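Local coordinates for packaging protein UL32 (Human herpesvirus 8 type M, PDB 6XF9) that forms a zinc-binding pentameric ring required for herpesviral packaging, and probably directs new capsids to nuclear replication compartments where viral DNA is cleaved and packaged, at residues Q18-A23 and C278-T283; V327-R332 and E362-L367. One frame throughout, in Å; residues are numbered along the deposited sequence.

Interaction 1 (Q18-A23 and C278-T283); sequences QKLLAA and CLMHPT
L21 and M280 mark the closest backbone approach, their CA atoms 8.3 Å apart, and A23 and L279 follow at 8.4 Å between CA atoms. This spacing is too wide for the two backbones to bond directly, and no hydrogen bond links the segments. Residues 18-22 are the last part of helix 14-22, whose final turn is tied by A22 N to Q18 O and, more loosely, by A23 N to K19 O. Across from it, residues 278-280 make a short 3-10 turn, with H281 N bonded to C278 O at 3.1 Å.

The side chain of M280 bridges the gap. It sets out toward the helix, CG lies anti to the carbonyl carbon (chi1 -75°), and a bend about the CG-SD bond (chi3 77°) turns the methyl group aside to meet L20. There CE touches L20 CD2 at 3.7 Å, the tightest approach between the segments. The sulfur sits one atom back: M280 SD is 4.1 Å from L20 CG and equally far from L21 CD2, so it borders both leucines. L20 runs oblique to the methionine, whereas L21 crosses it at about a right angle. L279 adds a looser contact, its CD1 reaching A23 O at 4.4 Å. All five touching residues are buried, and 162 Å² is buried in total, mostly through apolar side chains, with no polar bond across.

The loop carrying C278-T283, between strands 271-272 and 288-289, thus packs on the C-terminal end of helix 14-22. Helix 89-106 borders the same cluster through W89, which touches both L21 and M280, and through A96 against L20. L127 of helix 124-133 also meets L20, while helix 37-45 receives A23 on I38 and L279 on I42.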
# COMPACT_ATOMS: atom_id res chain seq x y z
N GLN D 18 -43.40 -25.71 22.69
CA GLN D 18 -42.50 -26.86 22.71
C GLN D 18 -42.06 -27.22 21.30
O GLN D 18 -40.92 -27.63 21.08
CB GLN D 18 -43.17 -28.09 23.32
CG GLN D 18 -43.30 -28.17 24.81
CD GLN D 18 -44.15 -29.34 25.20
OE1 GLN D 18 -44.74 -30.00 24.34
NE2 GLN D 18 -44.21 -29.65 26.51
N LYS D 19 -42.97 -27.08 20.33
CA LYS D 19 -42.62 -27.42 18.96
C LYS D 19 -41.59 -26.44 18.41
O LYS D 19 -40.78 -26.81 17.56
CB LYS D 19 -43.88 -27.46 18.08
CG LYS D 19 -44.95 -28.47 18.59
CD LYS D 19 -44.37 -29.89 18.74
CE LYS D 19 -44.17 -30.67 17.44
NZ LYS D 19 -43.79 -32.11 17.70
N LEU D 20 -41.63 -25.18 18.87
CA LEU D 20 -40.60 -24.20 18.52
C LEU D 20 -39.26 -24.52 19.19
O LEU D 20 -38.21 -24.44 18.54
CB LEU D 20 -41.05 -22.78 18.90
CG LEU D 20 -40.04 -21.66 18.68
CD1 LEU D 20 -39.70 -21.56 17.22
CD2 LEU D 20 -40.57 -20.35 19.19
N LEU D 21 -39.27 -24.84 20.49
CA LEU D 21 -38.01 -25.17 21.16
C LEU D 21 -37.35 -26.41 20.55
O LEU D 21 -36.13 -26.44 20.37
CB LEU D 21 -38.24 -25.38 22.65
CG LEU D 21 -38.57 -24.21 23.56
CD1 LEU D 21 -38.94 -24.71 24.95
CD2 LEU D 21 -37.38 -23.28 23.64
N ALA D 22 -38.14 -27.43 20.23
CA ALA D 22 -37.55 -28.63 19.64
C ALA D 22 -36.90 -28.32 18.31
O ALA D 22 -35.81 -28.81 18.01
CB ALA D 22 -38.61 -29.72 19.49
N ALA D 23 -37.57 -27.51 17.48
CA ALA D 23 -37.00 -27.09 16.19
C ALA D 23 -35.87 -26.06 16.33
O ALA D 23 -35.36 -25.60 15.31
CB ALA D 23 -38.11 -26.51 15.30
N CYS D 278 -30.57 -22.64 21.10
CA CYS D 278 -29.73 -21.50 20.76
C CYS D 278 -30.05 -20.92 19.39
O CYS D 278 -29.60 -19.81 19.09
CB CYS D 278 -28.25 -21.89 20.82
SG CYS D 278 -27.77 -23.25 19.72
N LEU D 279 -30.82 -21.63 18.56
CA LEU D 279 -31.25 -21.08 17.28
C LEU D 279 -32.34 -20.05 17.44
O LEU D 279 -32.91 -19.61 16.43
CB LEU D 279 -31.70 -22.20 16.34
CG LEU D 279 -30.59 -23.18 15.96
CD1 LEU D 279 -31.11 -24.31 15.09
CD2 LEU D 279 -29.46 -22.45 15.25
N MET D 280 -32.68 -19.69 18.68
CA MET D 280 -33.55 -18.56 18.98
C MET D 280 -32.80 -17.36 19.55
O MET D 280 -33.44 -16.34 19.85
CB MET D 280 -34.65 -18.97 19.96
CG MET D 280 -35.74 -19.79 19.36
SD MET D 280 -36.71 -20.50 20.68
CE MET D 280 -37.71 -19.11 21.19
N HIS D 281 -31.51 -17.45 19.70
CA HIS D 281 -30.57 -16.49 20.24
C HIS D 281 -29.81 -15.83 19.09
O HIS D 281 -29.66 -16.43 18.02
CB HIS D 281 -29.57 -17.20 21.16
CG HIS D 281 -28.80 -16.27 22.03
ND1 HIS D 281 -27.71 -15.57 21.59
CD2 HIS D 281 -28.96 -15.94 23.34
CE1 HIS D 281 -27.24 -14.82 22.57
NE2 HIS D 281 -27.98 -15.02 23.64
N PRO D 282 -29.32 -14.60 19.24
CA PRO D 282 -28.63 -13.94 18.11
C PRO D 282 -27.38 -14.65 17.59
O PRO D 282 -27.05 -14.51 16.40
CB PRO D 282 -28.30 -12.55 18.67
CG PRO D 282 -28.74 -12.56 20.15
CD PRO D 282 -29.78 -13.61 20.23
N THR D 283 -26.64 -15.38 18.42
CA THR D 283 -25.38 -15.97 17.97
C THR D 283 -25.53 -17.39 17.41
O THR D 283 -24.54 -17.96 16.93
CB THR D 283 -24.38 -15.97 19.12
OG1 THR D 283 -24.79 -16.94 20.07
CG2 THR D 283 -24.35 -14.62 19.80

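Interaction 2 (V327-R332 and E362-L367); sequences VKLVDR and EIHKHL. With ZN (zinc ion), chain P.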
# COMPACT_ATOMS: atom_id res chain seq x y z
N VAL D 327 -7.76 -1.47 41.28
CA VAL D 327 -8.04 -2.89 41.21
C VAL D 327 -8.71 -3.20 39.85
O VAL D 327 -9.53 -2.45 39.42
CB VAL D 327 -8.98 -3.24 42.35
CG1 VAL D 327 -9.75 -4.48 42.04
CG2 VAL D 327 -8.22 -3.40 43.63
N LYS D 328 -8.38 -4.30 39.20
CA LYS D 328 -8.96 -4.60 37.90
C LYS D 328 -10.46 -4.87 37.95
O LYS D 328 -10.98 -5.31 38.94
CB LYS D 328 -8.16 -5.68 37.17
CG LYS D 328 -8.45 -7.10 37.57
CD LYS D 328 -7.25 -8.01 37.43
CE LYS D 328 -6.94 -8.35 36.00
NZ LYS D 328 -5.67 -9.10 35.93
N LEU D 329 -11.15 -4.60 36.86
CA LEU D 329 -12.60 -4.70 36.83
C LEU D 329 -13.08 -6.10 37.25
O LEU D 329 -14.12 -6.23 37.89
CB LEU D 329 -13.12 -4.34 35.45
CG LEU D 329 -12.93 -2.86 35.16
CD1 LEU D 329 -13.16 -2.52 33.67
CD2 LEU D 329 -13.86 -2.13 36.06
N VAL D 330 -12.34 -7.16 36.90
CA VAL D 330 -12.84 -8.49 37.27
C VAL D 330 -12.68 -8.73 38.77
O VAL D 330 -13.46 -9.47 39.38
CB VAL D 330 -12.17 -9.63 36.46
CG1 VAL D 330 -12.64 -9.61 35.03
CG2 VAL D 330 -10.68 -9.56 36.52
N ASP D 331 -11.66 -8.13 39.40
CA ASP D 331 -11.52 -8.22 40.85
C ASP D 331 -12.55 -7.35 41.58
O ASP D 331 -13.14 -7.80 42.57
CB ASP D 331 -10.10 -7.84 41.26
CG ASP D 331 -9.12 -8.96 40.98
OD1 ASP D 331 -9.55 -10.14 41.07
OD2 ASP D 331 -7.94 -8.67 40.63
N ARG D 332 -12.81 -6.13 41.09
CA ARG D 332 -13.85 -5.28 41.68
C ARG D 332 -15.19 -5.99 41.67
O ARG D 332 -15.96 -5.89 42.64
CB ARG D 332 -13.98 -3.99 40.90
CG ARG D 332 -12.87 -3.03 41.04
CD ARG D 332 -13.08 -1.85 40.13
NE ARG D 332 -11.95 -0.95 40.20
CZ ARG D 332 -12.01 0.31 40.61
NH1 ARG D 332 -13.18 0.81 40.97
NH2 ARG D 332 -10.91 1.05 40.63
N GLU D 362 -18.25 -13.09 33.03
CA GLU D 362 -19.57 -12.84 32.45
C GLU D 362 -20.06 -11.46 32.80
O GLU D 362 -20.64 -10.77 31.95
CB GLU D 362 -20.61 -13.87 32.91
CG GLU D 362 -20.29 -15.32 32.56
CD GLU D 362 -21.47 -16.24 32.77
OE1 GLU D 362 -21.45 -16.98 33.78
OE2 GLU D 362 -22.44 -16.18 31.96
N ILE D 363 -19.85 -11.04 34.05
CA ILE D 363 -20.28 -9.71 34.47
C ILE D 363 -19.37 -8.66 33.86
O ILE D 363 -19.83 -7.60 33.41
CB ILE D 363 -20.32 -9.64 36.01
CG1 ILE D 363 -21.43 -10.55 36.52
CG2 ILE D 363 -20.55 -8.23 36.50
CD1 ILE D 363 -21.26 -10.94 37.94
N HIS D 364 -18.06 -8.92 33.83
CA HIS D 364 -17.14 -8.01 33.14
C HIS D 364 -17.55 -7.84 31.68
O HIS D 364 -17.64 -6.72 31.18
CB HIS D 364 -15.71 -8.55 33.20
CG HIS D 364 -14.70 -7.67 32.52
ND1 HIS D 364 -13.61 -8.18 31.84
CD2 HIS D 364 -14.61 -6.33 32.42
CE1 HIS D 364 -12.90 -7.18 31.35
NE2 HIS D 364 -13.49 -6.04 31.68
N LYS D 365 -17.77 -8.96 30.99
CA LYS D 365 -18.16 -8.92 29.58
C LYS D 365 -19.44 -8.13 29.40
O LYS D 365 -19.55 -7.33 28.47
CB LYS D 365 -18.34 -10.33 29.06
CG LYS D 365 -19.06 -10.39 27.76
CD LYS D 365 -19.36 -11.83 27.42
CE LYS D 365 -20.39 -11.88 26.35
NZ LYS D 365 -20.51 -13.26 25.85
N HIS D 366 -20.41 -8.34 30.28
CA HIS D 366 -21.72 -7.75 30.04
C HIS D 366 -21.75 -6.27 30.35
O HIS D 366 -22.32 -5.50 29.59
CB HIS D 366 -22.79 -8.48 30.89
CG HIS D 366 -24.13 -7.82 30.85
ND1 HIS D 366 -25.04 -8.02 29.83
CD2 HIS D 366 -24.71 -6.94 31.70
CE1 HIS D 366 -26.12 -7.29 30.06
NE2 HIS D 366 -25.94 -6.62 31.18
N LEU D 367 -21.13 -5.84 31.44
CA LEU D 367 -21.24 -4.43 31.82
C LEU D 367 -20.22 -3.54 31.15
O LEU D 367 -20.46 -2.33 31.01
CB LEU D 367 -21.11 -4.26 33.34
CG LEU D 367 -22.22 -4.79 34.24
CD1 LEU D 367 -21.76 -4.74 35.69
CD2 LEU D 367 -23.48 -3.99 34.07
ZN ZN P . -25.02 -9.47 28.18
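Beside the zinc site of three cysteines and one histidine, completed by H366 with C296, C299 and C373, H364 of the same helix packs against L329 and V330 of the first turn of helix 329-338. The CA atoms of V330 and H364 are 6.0 Å apart, close enough for the valine methyl to meet the imidazole. H364 leaves its helix with CG opposite the backbone N (chi1 -180°), which carries the imidazole to that first turn. V330 CG1 approaches obliquely, 3.6 Å from H364 ND1, and L329 CB lies 3.9 Å from H364 CD2. No hydrogen bond joins the segments; ND1 of H364 is instead hydrogen-bonded to the hydroxyl of Y466, whose ring is turned about 85° from the imidazole. Two residues along, H366 ND1 binds the zinc ion at 2.2 Å. From within helix 329-338, R332 NE reaches back to V327 O, just ahead of the helix, at 3.0 Å with a nearly straight N-H...O angle of 165°.

A second subunit borders helix 329-338, where D331 OD2 accepts a hydrogen bond from C52 N of that neighbouring chain. Helix 308-321 touches both sides, through V319 on L329 and L312 on H366, and helix 297-304 presents L298 to I363 and H366.

Overall arrangement
Both contacts are buried and lack hydrogen bonds between their segments, yet they occupy different parts of the chain: their centres are 29 Å apart, and their nearest atoms, about 7 Å apart, do not touch. Interaction 1 has its centre 13 Å from the chain centre, joins a helix end to a loop distant in sequence, and relies on thioether and leucine packing away from the zinc sites. Interaction 2, centred farther out at 22 Å from the chain centre, pairs two helices whose contacting segments lie 30 residues apart at their closest ends, sets aliphatic groups on an imidazole, and includes a zinc ligand. Only interaction 2 has another subunit against its segments, placing it beside an interface of the pentamer.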